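Local coordinates for protein homocysteine S-methyltransferase (Escherichia coli, PDB 5DMM) that transfers a methyl group from S-methylmethionine, or less efficiently from S-adenosylmethionine, to homocysteine, yielding methionine with the help of zinc, at residues V54-A66 / R297-R309. Residues are numbered along the deposited sequence; the frame is centred on the assembly and turned at random.
With BME (beta-mercaptoethanol), chain E.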
ATOM      1  N   VAL A  54      -5.650 -14.978   4.340  1.00 16.56           N
ATOM      2  CA  VAL A  54      -5.519 -13.725   5.079  1.00 17.13           C
ATOM      3  C   VAL A  54      -6.274 -12.595   4.381  1.00 15.73           C
ATOM      4  O   VAL A  54      -6.927 -11.780   5.045  1.00 14.30           O
ATOM      5  CB  VAL A  54      -4.047 -13.323   5.264  1.00 16.44           C
ATOM      6  CG1 VAL A  54      -3.971 -11.924   5.888  1.00 17.73           C
ATOM      7  CG2 VAL A  54      -3.332 -14.344   6.138  1.00 17.30           C
ATOM      8  N   HIS A  55      -6.203 -12.546   3.052  1.00 15.00           N
ATOM      9  CA  HIS A  55      -6.973 -11.534   2.321  1.00 17.99           C
ATOM     10  C   HIS A  55      -8.474 -11.720   2.600  1.00 16.00           C
ATOM     11  O   HIS A  55      -9.214 -10.759   2.829  1.00 14.66           O
ATOM     12  CB  HIS A  55      -6.701 -11.608   0.814  1.00 17.43           C
ATOM     13  CG  HIS A  55      -5.348 -11.108   0.403  1.00 16.38           C
ATOM     14  ND1 HIS A  55      -4.862  -9.875   0.776  1.00 15.94           N
ATOM     15  CD2 HIS A  55      -4.392 -11.670  -0.377  1.00 14.80           C
ATOM     16  CE1 HIS A  55      -3.660  -9.701   0.247  1.00 15.46           C
ATOM     17  NE2 HIS A  55      -3.356 -10.772  -0.459  1.00 13.87           N
ATOM     18  N   LEU A  56      -8.919 -12.973   2.600  1.00 16.98           N
ATOM     19  CA  LEU A  56     -10.326 -13.266   2.862  1.00 17.25           C
ATOM     20  C   LEU A  56     -10.697 -12.839   4.284  1.00 18.91           C
ATOM     21  O   LEU A  56     -11.765 -12.268   4.518  1.00 17.44           O
ATOM     22  CB  LEU A  56     -10.612 -14.753   2.652  1.00 17.76           C
ATOM     23  CG  LEU A  56     -12.027 -15.220   3.010  1.00 20.45           C
ATOM     24  CD1 LEU A  56     -13.071 -14.502   2.154  1.00 20.84           C
ATOM     25  CD2 LEU A  56     -12.140 -16.744   2.873  1.00 20.03           C
ATOM     26  N   ASP A  57      -9.798 -13.112   5.223  1.00 15.91           N
ATOM     27  CA  ASP A  57      -9.940 -12.678   6.615  1.00 19.28           C
ATOM     28  C   ASP A  57     -10.191 -11.167   6.741  1.00 18.50           C
ATOM     29  O   ASP A  57     -11.057 -10.707   7.505  1.00 17.33           O
ATOM     30  CB  ASP A  57      -8.670 -13.053   7.376  1.00 20.56           C
ATOM     31  CG  ASP A  57      -8.906 -13.283   8.841  1.00 33.62           C
ATOM     32  OD1 ASP A  57      -9.750 -12.576   9.442  1.00 36.48           O
ATOM     33  OD2 ASP A  57      -8.230 -14.179   9.396  1.00 38.57           O
ATOM     34  N   TYR A  58      -9.417 -10.390   5.993  1.00 16.60           N
ATOM     35  CA  TYR A  58      -9.563  -8.939   6.058  1.00 17.15           C
ATOM     36  C   TYR A  58     -10.858  -8.468   5.393  1.00 17.40           C
ATOM     37  O   TYR A  58     -11.503  -7.549   5.896  1.00 17.67           O
ATOM     38  CB  TYR A  58      -8.349  -8.240   5.425  1.00 15.29           C
ATOM     39  CG  TYR A  58      -7.188  -8.088   6.389  1.00 13.17           C
ATOM     40  CD1 TYR A  58      -7.300  -7.259   7.504  1.00 15.47           C
ATOM     41  CD2 TYR A  58      -5.975  -8.761   6.181  1.00 15.57           C
ATOM     42  CE1 TYR A  58      -6.266  -7.098   8.386  1.00 14.50           C
ATOM     43  CE2 TYR A  58      -4.915  -8.606   7.077  1.00 16.53           C
ATOM     44  CZ  TYR A  58      -5.085  -7.772   8.188  1.00 16.88           C
ATOM     45  OH  TYR A  58      -4.077  -7.571   9.099  1.00 14.54           O
ATOM     46  N   TYR A  59     -11.244  -9.072   4.271  1.00 18.28           N
ATOM     47  CA  TYR A  59     -12.524  -8.691   3.665  1.00 17.84           C
ATOM     48  C   TYR A  59     -13.676  -8.993   4.639  1.00 20.27           C
ATOM     49  O   TYR A  59     -14.633  -8.233   4.724  1.00 20.49           O
ATOM     50  CB  TYR A  59     -12.758  -9.413   2.336  1.00 18.77           C
ATOM     51  CG  TYR A  59     -12.002  -8.892   1.113  1.00 16.77           C
ATOM     52  CD1 TYR A  59     -12.007  -7.538   0.761  1.00 15.82           C
ATOM     53  CD2 TYR A  59     -11.322  -9.778   0.283  1.00 17.21           C
ATOM     54  CE1 TYR A  59     -11.335  -7.085  -0.380  1.00 16.16           C
ATOM     55  CE2 TYR A  59     -10.652  -9.333  -0.862  1.00 16.09           C
ATOM     56  CZ  TYR A  59     -10.661  -7.982  -1.181  1.00 17.69           C
ATOM     57  OH  TYR A  59     -10.004  -7.534  -2.299  1.00 16.15           O
ATOM     58  N   ARG A  60     -13.571 -10.099   5.376  1.00 19.07           N
ATOM     59  CA  ARG A  60     -14.569 -10.451   6.382  1.00 23.88           C
ATOM     60  C   ARG A  60     -14.618  -9.425   7.508  1.00 22.80           C
ATOM     61  O   ARG A  60     -15.692  -9.112   8.019  1.00 24.70           O
ATOM     62  CB  ARG A  60     -14.295 -11.838   6.968  1.00 22.46           C
ATOM     63  CG  ARG A  60     -14.641 -12.979   6.046  1.00 27.89           C
ATOM     64  CD  ARG A  60     -14.375 -14.324   6.716  1.00 27.77           C
ATOM     65  NE  ARG A  60     -14.977 -15.404   5.948  1.00 29.96           N
ATOM     66  CZ  ARG A  60     -14.499 -16.638   5.896  1.00 31.56           C
ATOM     67  NH1 ARG A  60     -13.395 -16.949   6.567  1.00 35.92           N
ATOM     68  NH2 ARG A  60     -15.122 -17.560   5.173  1.00 36.25           N
ATOM     69  N   ALA A  61     -13.454  -8.895   7.879  1.00 19.61           N
ATOM     70  CA  ALA A  61     -13.360  -7.921   8.958  1.00 18.34           C
ATOM     71  C   ALA A  61     -13.904  -6.551   8.540  1.00 22.82           C
ATOM     72  O   ALA A  61     -14.116  -5.676   9.383  1.00 21.82           O
ATOM     73  CB  ALA A  61     -11.924  -7.798   9.424  1.00 20.90           C
ATOM     74  N   GLY A  62     -14.119  -6.360   7.242  1.00 18.79           N
ATOM     75  CA  GLY A  62     -14.691  -5.121   6.759  1.00 18.72           C
ATOM     76  C   GLY A  62     -13.850  -4.364   5.751  1.00 18.15           C
ATOM     77  O   GLY A  62     -14.286  -3.327   5.244  1.00 17.95           O
ATOM     78  N   ALA A  63     -12.647  -4.863   5.453  1.00 16.36           N
ATOM     79  CA  ALA A  63     -11.794  -4.220   4.454  1.00 17.42           C
ATOM     80  C   ALA A  63     -12.499  -4.171   3.107  1.00 17.35           C
ATOM     81  O   ALA A  63     -13.134  -5.135   2.701  1.00 17.23           O
ATOM     82  CB  ALA A  63     -10.452  -4.959   4.320  1.00 16.36           C
ATOM     83  N   GLN A  64     -12.382  -3.048   2.406  1.00 13.23           N
ATOM     84  CA  GLN A  64     -12.941  -2.952   1.069  1.00 14.67           C
ATOM     85  C   GLN A  64     -11.839  -2.888   0.020  1.00 17.79           C
ATOM     86  O   GLN A  64     -12.116  -2.828  -1.181  1.00 17.56           O
ATOM     87  CB  GLN A  64     -13.865  -1.736   0.970  1.00 16.32           C
ATOM     88  CG  GLN A  64     -15.005  -1.837   1.974  1.00 20.93           C
ATOM     89  CD  GLN A  64     -15.611  -0.496   2.314  1.00 23.77           C
ATOM     90  OE1 GLN A  64     -15.078   0.247   3.141  1.00 23.67           O
ATOM     91  NE2 GLN A  64     -16.735  -0.183   1.688  1.00 26.26           N
ATOM     92  N   CYS A  65     -10.595  -2.910   0.492  1.00 16.47           N
ATOM     93  CA  CYS A  65      -9.431  -2.955  -0.393  1.00 16.48           C
ATOM     94  C   CYS A  65      -8.340  -3.837   0.201  1.00 15.75           C
ATOM     95  O   CYS A  65      -7.892  -3.601   1.325  1.00 20.60           O
ATOM     96  CB  CYS A  65      -8.883  -1.541  -0.643  1.00 15.66           C
ATOM     97  SG  CYS A  65      -7.555  -1.488  -1.892  1.00 20.20           S
ATOM     98  N   ALA A  66      -7.918  -4.855  -0.548  1.00 14.35           N
ATOM     99  CA  ALA A  66      -6.770  -5.658  -0.162  1.00 14.68           C
ATOM    100  C   ALA A  66      -5.488  -5.098  -0.762  1.00 17.66           C
ATOM    101  O   ALA A  66      -5.476  -4.663  -1.914  1.00 18.97           O
ATOM    102  CB  ALA A  66      -6.957  -7.121  -0.605  1.00 14.50           C
ATOM    103  N   ARG A 297       2.097  -4.732  12.457  1.00 26.26           N
ATOM    104  CA  ARG A 297       1.574  -5.359  13.676  1.00 27.70           C
ATOM    105  C   ARG A 297       0.063  -5.209  13.842  1.00 23.11           C
ATOM    106  O   ARG A 297      -0.499  -5.618  14.858  1.00 25.41           O
ATOM    107  CB  ARG A 297       2.302  -4.822  14.912  1.00 29.09           C
ATOM    108  CG  ARG A 297       3.798  -5.106  14.883  1.00 36.22           C
ATOM    109  CD  ARG A 297       4.497  -4.637  16.141  1.00 42.18           C
ATOM    110  NE  ARG A 297       4.157  -3.260  16.476  1.00 47.73           N
ATOM    111  CZ  ARG A 297       4.717  -2.186  15.927  1.00 44.46           C
ATOM    112  NH1 ARG A 297       4.328  -0.975  16.306  1.00 44.48           N
ATOM    113  NH2 ARG A 297       5.657  -2.317  14.999  1.00 40.14           N
ATOM    114  N   THR A 298      -0.606  -4.645  12.841  1.00 18.12           N
ATOM    115  CA  THR A 298      -2.062  -4.644  12.850  1.00 16.51           C
ATOM    116  C   THR A 298      -2.564  -5.982  12.331  1.00 18.01           C
ATOM    117  O   THR A 298      -1.832  -6.748  11.697  1.00 19.58           O
ATOM    118  CB  THR A 298      -2.654  -3.500  12.017  1.00 16.77           C
ATOM    119  OG1 THR A 298      -2.336  -3.694  10.634  1.00 19.75           O
ATOM    120  CG2 THR A 298      -2.089  -2.180  12.500  1.00 16.39           C
ATOM    121  N   THR A 299      -3.816  -6.276  12.645  1.00 16.50           N
ATOM    122  CA  THR A 299      -4.416  -7.556  12.319  1.00 14.64           C
ATOM    123  C   THR A 299      -5.869  -7.269  11.929  1.00 14.78           C
ATOM    124  O   THR A 299      -6.318  -6.115  12.011  1.00 13.81           O
ATOM    125  CB  THR A 299      -4.362  -8.531  13.527  1.00 18.45           C
ATOM    126  OG1 THR A 299      -5.353  -8.139  14.473  1.00 17.68           O
ATOM    127  CG2 THR A 299      -3.001  -8.518  14.207  1.00 16.33           C
ATOM    128  N   PRO A 300      -6.622  -8.300  11.514  1.00 14.77           N
ATOM    129  CA  PRO A 300      -8.037  -8.044  11.217  1.00 15.65           C
ATOM    130  C   PRO A 300      -8.846  -7.510  12.407  1.00 19.37           C
ATOM    131  O   PRO A 300      -9.958  -7.003  12.198  1.00 18.00           O
ATOM    132  CB  PRO A 300      -8.546  -9.421  10.797  1.00 17.80           C
ATOM    133  CG  PRO A 300      -7.337 -10.062  10.149  1.00 16.84           C
ATOM    134  CD  PRO A 300      -6.181  -9.615  11.007  1.00 16.83           C
ATOM    135  N   ALA A 301      -8.313  -7.613  13.624  1.00 17.21           N
ATOM    136  CA  ALA A 301      -8.999  -7.058  14.798  1.00 18.33           C
ATOM    137  C   ALA A 301      -9.088  -5.537  14.696  1.00 19.39           C
ATOM    138  O   ALA A 301     -10.101  -4.945  15.063  1.00 18.94           O
ATOM    139  CB  ALA A 301      -8.297  -7.459  16.082  1.00 21.09           C
ATOM    140  N   ASP A 302      -8.026  -4.910  14.194  1.00 19.18           N
ATOM    141  CA  ASP A 302      -8.018  -3.457  14.005  1.00 18.47           C
ATOM    142  C   ASP A 302      -9.024  -3.018  12.951  1.00 18.86           C
ATOM    143  O   ASP A 302      -9.705  -1.999  13.122  1.00 16.04           O
ATOM    144  CB  ASP A 302      -6.626  -2.962  13.613  1.00 17.98           C
ATOM    145  CG  ASP A 302      -5.579  -3.261  14.666  1.00 23.86           C
ATOM    146  OD1 ASP A 302      -5.505  -2.506  15.662  1.00 29.48           O
ATOM    147  OD2 ASP A 302      -4.817  -4.240  14.494  1.00 21.84           O
ATOM    148  N   ILE A 303      -9.102  -3.774  11.855  1.00 15.31           N
ATOM    149  CA  ILE A 303     -10.045  -3.479  10.776  1.00 15.24           C
ATOM    150  C   ILE A 303     -11.483  -3.656  11.272  1.00 18.14           C
ATOM    151  O   ILE A 303     -12.365  -2.847  10.972  1.00 16.81           O
ATOM    152  CB  ILE A 303      -9.776  -4.382   9.543  1.00 15.36           C
ATOM    153  CG1 ILE A 303      -8.352  -4.141   9.045  1.00 15.95           C
ATOM    154  CG2 ILE A 303     -10.768  -4.090   8.435  1.00 16.73           C
ATOM    155  CD1 ILE A 303      -8.061  -2.656   8.809  1.00 16.53           C
ATOM    156  N   ALA A 304     -11.712  -4.712  12.042  1.00 15.32           N
ATOM    157  CA  ALA A 304     -13.026  -4.953  12.641  1.00 19.99           C
ATOM    158  C   ALA A 304     -13.426  -3.799  13.561  1.00 18.10           C
ATOM    159  O   ALA A 304     -14.570  -3.329  13.540  1.00 19.04           O
ATOM    160  CB  ALA A 304     -13.016  -6.274  13.405  1.00 18.28           C
ATOM    161  N   ALA A 305     -12.478  -3.315  14.351  1.00 15.93           N
ATOM    162  CA  ALA A 305     -12.749  -2.166  15.213  1.00 19.84           C
ATOM    163  C   ALA A 305     -13.078  -0.904  14.403  1.00 21.36           C
ATOM    164  O   ALA A 305     -13.957  -0.133  14.779  1.00 20.34           O
ATOM    165  CB  ALA A 305     -11.567  -1.901  16.137  1.00 16.97           C
ATOM    166  N   LEU A 306     -12.380  -0.694  13.292  1.00 18.64           N
ATOM    167  CA  LEU A 306     -12.633   0.486  12.460  1.00 18.56           C
ATOM    168  C   LEU A 306     -14.015   0.406  11.850  1.00 21.78           C
ATOM    169  O   LEU A 306     -14.740   1.408  11.774  1.00 25.25           O
ATOM    170  CB  LEU A 306     -11.577   0.617  11.353  1.00 17.12           C
ATOM    171  CG  LEU A 306     -10.198   1.138  11.775  1.00 17.32           C
ATOM    172  CD1 LEU A 306      -9.175   0.864  10.701  1.00 16.20           C
ATOM    173  CD2 LEU A 306     -10.268   2.633  12.047  1.00 17.56           C
ATOM    174  N   LYS A 307     -14.380  -0.797  11.433  1.00 20.03           N
ATOM    175  CA  LYS A 307     -15.663  -1.056  10.795  1.00 22.74           C
ATOM    176  C   LYS A 307     -16.808  -0.725  11.755  1.00 28.26           C
ATOM    177  O   LYS A 307     -17.791  -0.084  11.373  1.00 28.34           O
ATOM    178  CB  LYS A 307     -15.723  -2.517  10.340  1.00 25.12           C
ATOM    179  CG  LYS A 307     -17.027  -2.960   9.691  1.00 28.00           C
ATOM    180  CD  LYS A 307     -17.254  -2.242   8.377  1.00 34.47           C
ATOM    181  CE  LYS A 307     -18.500  -2.746   7.670  1.00 36.54           C
ATOM    182  NZ  LYS A 307     -18.728  -2.003   6.393  1.00 41.43           N
ATOM    183  N   ALA A 308     -16.646  -1.134  13.010  1.00 25.77           N
ATOM    184  CA  ALA A 308     -17.655  -0.901  14.035  1.00 28.44           C
ATOM    185  C   ALA A 308     -17.801   0.584  14.348  1.00 30.90           C
ATOM    186  O   ALA A 308     -18.901   1.049  14.632  1.00 34.33           O
ATOM    187  CB  ALA A 308     -17.315  -1.674  15.296  1.00 30.44           C
ATOM    188  N   ARG A 309     -16.698   1.325  14.283  1.00 27.68           N
ATOM    189  CA  ARG A 309     -16.724   2.755  14.601  1.00 30.90           C
ATOM    190  C   ARG A 309     -17.141   3.617  13.420  1.00 35.05           C
ATOM    191  O   ARG A 309     -17.361   4.815  13.567  1.00 34.18           O
ATOM    192  CB  ARG A 309     -15.358   3.207  15.127  1.00 23.70           C
ATOM    193  CG  ARG A 309     -15.114   2.762  16.566  1.00 34.68           C
ATOM    194  CD  ARG A 309     -13.676   2.982  17.007  1.00 31.73           C
ATOM    195  NE  ARG A 309     -13.481   2.743  18.438  1.00 34.36           N
ATOM    196  CZ  ARG A 309     -13.322   1.542  18.988  1.00 43.30           C
ATOM    197  NH1 ARG A 309     -13.347   0.449  18.232  1.00 38.48           N
ATOM    198  NH2 ARG A 309     -13.148   1.432  20.302  1.00 38.20           N
TER
HETATM  199  C1  BME E 504       4.401  -6.597   9.733  1.00 38.00           C
HETATM  200  C2  BME E 504       5.252  -5.347   9.923  1.00 30.56           C
HETATM  201  O1  BME E 504       3.614  -6.843  10.878  1.00 21.32           O
HETATM  202  S2  BME E 504       5.017  -4.151   8.579  1.00 62.55           S
HETATM  203  O   HOH W   1     -16.912  -2.625   4.855  1.00 30.31           O
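Tyr58 and Pro300 meet where two outer helices of the TIM barrel, 48-61 and the C-terminal 300-309, run side by side; the axes of 54-61 and 300-309 approach to 8.7 Å and cross at -20°. The pair illustrates how nearly parallel barrel helices can join through an aromatic ring and small residues, without a direct hydrogen bond. Pro300 CG sits over one face of the Tyr58 ring, 3.8 Å from its centroid, a CH-pi contact, while Ile303 CG1 comes to the ring edge at CD1. With CG anti to its carbonyl carbon (chi1 -84°), Tyr58 reaches across the N-terminal end of the opposing helix, its OH coming to 3.2 Å from Thr299 CA, and this hydroxyl is hydrogen-bonded to Ala22 O. Without the ring, as with an alanine at this position, Pro300 and Ile303 would probably lose their shared aromatic surface and Ala22 O its phenolic partner. Beside the ring, Asp57 OD1 touches Pro300 CG at 3.6 Å, while OD2 forms a salt bridge with Arg30.

One turn on, the methyl of Ala61 packs against Pro300 CB and Ile303 CG2, and the small side chains let the backbones draw within 4.7 Å (Ala61 CA to Ala304 CA). Ala61 O also receives a CA-H...O contact from Ala304. Gly62 then ends its helix in a Schellman motif, where a beta carbon would collide with Lys307 CG.

Just before Pro300, at the N-cap position, Thr299 forms a capping box with Asp302: Thr299 OG1 accepts from Ala301 N, and Thr299 N donates to Asp302 OD2. At the far end, one water links the turn after helix 48-61 to helix 300-309, donating a hydrogen bond to Gly62 O at 2.7 Å and accepting from Lys307 NZ.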